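Local atomic coordinates of conserved hypothetical exported protein (Bacteroides fragilis, PDB entry 4JJA), a protein that is of unproven function but belongs to the NamZ family and may act as an exo-beta-N-acetylmuramidase that trims peptidoglycan. Residues I25-N30 with K38-I43. Residues are numbered along the deposited sequence; the frame is centred on the assembly and turned at random.
Sequences IAIFSN and KHLLDI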
loop_
_atom_site.group_PDB
_atom_site.type_symbol
_atom_site.label_atom_id
_atom_site.label_comp_id
_atom_site.label_asym_id
_atom_site.label_seq_id
_atom_site.Cartn_x
_atom_site.Cartn_y
_atom_site.Cartn_z
ATOM N N ILE A 25 7.370 -12.171 -21.829
ATOM C CA ILE A 25 7.353 -11.524 -20.510
ATOM C C ILE A 25 6.192 -10.529 -20.419
ATOM O O ILE A 25 5.976 -9.705 -21.308
ATOM C CB ILE A 25 8.691 -10.782 -20.250
ATOM C CG1 ILE A 25 9.873 -11.759 -20.276
ATOM C CG2 ILE A 25 8.643 -9.984 -18.912
ATOM C CD1 ILE A 25 11.173 -11.094 -20.565
ATOM N N ALA A 26 5.428 -10.616 -19.351
ATOM C CA ALA A 26 4.500 -9.554 -18.955
ATOM C C ALA A 26 5.027 -8.909 -17.694
ATOM O O ALA A 26 5.703 -9.547 -16.926
ATOM C CB ALA A 26 3.117 -10.116 -18.673
ATOM N N ILE A 27 4.681 -7.644 -17.493
ATOM C CA ILE A 27 5.103 -6.885 -16.311
ATOM C C ILE A 27 3.877 -6.286 -15.617
ATOM O O ILE A 27 3.003 -5.717 -16.299
ATOM C CB ILE A 27 6.042 -5.776 -16.680
ATOM C CG1 ILE A 27 7.271 -6.293 -17.418
ATOM C CG2 ILE A 27 6.427 -4.976 -15.452
ATOM C CD1 ILE A 27 8.059 -5.211 -18.037
ATOM N N PHE A 28 3.830 -6.383 -14.278
ATOM C CA PHE A 28 2.884 -5.675 -13.430
ATOM C C PHE A 28 3.657 -4.589 -12.748
ATOM O O PHE A 28 4.548 -4.858 -11.930
ATOM C CB PHE A 28 2.227 -6.594 -12.419
ATOM C CG PHE A 28 1.375 -5.882 -11.385
ATOM C CD1 PHE A 28 0.259 -5.198 -11.758
ATOM C CD2 PHE A 28 1.685 -5.932 -10.040
ATOM C CE1 PHE A 28 -0.546 -4.555 -10.792
ATOM C CE2 PHE A 28 0.928 -5.300 -9.092
ATOM C CZ PHE A 28 -0.172 -4.613 -9.458
ATOM N N SER A 29 3.339 -3.352 -13.082
ATOM C CA SER A 29 4.071 -2.211 -12.579
ATOM C C SER A 29 3.288 -0.929 -12.822
ATOM O O SER A 29 2.153 -0.962 -13.284
ATOM C CB SER A 29 5.446 -2.152 -13.276
ATOM O OG SER A 29 6.332 -1.211 -12.709
ATOM N N ASN A 30 3.941 0.175 -12.456
ATOM C CA ASN A 30 3.427 1.514 -12.721
ATOM C C ASN A 30 4.624 2.443 -12.835
ATOM O O ASN A 30 5.756 1.989 -13.006
ATOM C CB ASN A 30 2.369 1.945 -11.679
ATOM C CG ASN A 30 2.940 2.162 -10.303
ATOM O OD1 ASN A 30 4.156 2.076 -10.110
ATOM N ND2 ASN A 30 2.050 2.468 -9.339
ATOM N N LYS A 38 14.476 5.081 -16.719
ATOM C CA LYS A 38 13.894 4.041 -17.559
ATOM C C LYS A 38 12.956 3.188 -16.734
ATOM O O LYS A 38 13.252 2.807 -15.620
ATOM C CB LYS A 38 15.036 3.168 -18.137
ATOM C CG LYS A 38 15.952 3.901 -19.090
ATOM C CD LYS A 38 17.138 3.046 -19.591
ATOM C CE LYS A 38 17.974 3.767 -20.658
ATOM N NZ LYS A 38 17.117 4.361 -21.731
ATOM N N HIS A 39 11.794 2.851 -17.295
ATOM C CA HIS A 39 10.977 1.851 -16.688
ATOM C C HIS A 39 11.682 0.477 -16.885
ATOM O O HIS A 39 12.442 0.260 -17.855
ATOM C CB HIS A 39 9.594 1.829 -17.277
ATOM C CG HIS A 39 8.641 1.067 -16.425
ATOM N ND1 HIS A 39 8.424 -0.283 -16.580
ATOM C CD2 HIS A 39 7.881 1.468 -15.361
ATOM C CE1 HIS A 39 7.564 -0.680 -15.656
ATOM N NE2 HIS A 39 7.185 0.371 -14.931
ATOM N N LEU A 40 11.479 -0.447 -15.956
ATOM C CA LEU A 40 11.937 -1.841 -16.149
ATOM C C LEU A 40 11.593 -2.274 -17.577
ATOM O O LEU A 40 12.374 -2.965 -18.236
ATOM C CB LEU A 40 11.205 -2.759 -15.170
ATOM C CG LEU A 40 11.398 -4.258 -15.361
ATOM C CD1 LEU A 40 12.884 -4.556 -15.022
ATOM C CD2 LEU A 40 10.364 -5.104 -14.490
ATOM N N LEU A 41 10.425 -1.896 -18.065
ATOM C CA LEU A 41 9.992 -2.229 -19.422
ATOM C C LEU A 41 11.065 -1.811 -20.455
ATOM O O LEU A 41 11.391 -2.561 -21.352
ATOM C CB LEU A 41 8.654 -1.533 -19.709
ATOM C CG LEU A 41 8.207 -1.608 -21.171
ATOM C CD1 LEU A 41 7.923 -3.016 -21.578
ATOM C CD2 LEU A 41 7.002 -0.704 -21.384
ATOM N N ASP A 42 11.582 -0.607 -20.306
ATOM C CA ASP A 42 12.589 -0.064 -21.250
ATOM C C ASP A 42 13.906 -0.802 -21.124
ATOM O O ASP A 42 14.550 -1.147 -22.133
ATOM C CB ASP A 42 12.812 1.410 -20.984
ATOM C CG ASP A 42 11.529 2.227 -21.163
ATOM O OD1 ASP A 42 10.816 2.110 -22.195
ATOM O OD2 ASP A 42 11.143 2.925 -20.203
ATOM N N ILE A 43 14.320 -1.099 -19.909
ATOM C CA ILE A 43 15.569 -1.798 -19.673
ATOM C C ILE A 43 15.500 -3.193 -20.309
ATOM O O ILE A 43 16.455 -3.650 -20.982
ATOM C CB ILE A 43 15.844 -1.914 -18.198
ATOM C CG1 ILE A 43 16.152 -0.514 -17.643
ATOM C CG2 ILE A 43 16.992 -2.858 -17.886
ATOM C CD1 ILE A 43 15.977 -0.397 -16.148
#
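The imidazole of H39 reaches across to S29 and N30 with the edge that carries NE2. H39 NE2 donates to S29 OG at 2.9 Å, the hydroxyl lying somewhat out of the ring plane. The same N-H is shared weakly with the carbonyl of N30: H39 NE2 to N30 O is also 2.9 Å, but the bond is bent, with an angle at the hydrogen of only 129°. With CG anti to the backbone N (chi1 -165°), the ring extends from the helix start toward S29 and N30. S29 turns its OG likewise anti to its own N, so that the hydroxyl meets H39 and also bonds to the carbonyl of D108.

The other ring nitrogen works within its own segment: L41 N donates to H39 ND1 in a nearly straight bond (171°). H39 is thus the N-cap of helix 40-46, and the return bond from H39 N to D42 OD2, 3.0 Å, completes a capping box; D42 also forms a salt bridge with R62. F61 meets the H39 ring edge-to-face.

Beside this polar end, I27 divides its branches between two leucines. Its CG2 touches L40 CD2 at 4.1 Å, while I27 CD1 rests against L41 CA at 3.8 Å, packing the first turn of the helix onto an inner strand, 24-28, of the parallel, Rossmann-like sheet.

ND1 accepts while NE2 donates, so the two nitrogens have different jobs. Held at both, the buried ring has its rotation fixed and ties the helix N-terminus to S29 and N30.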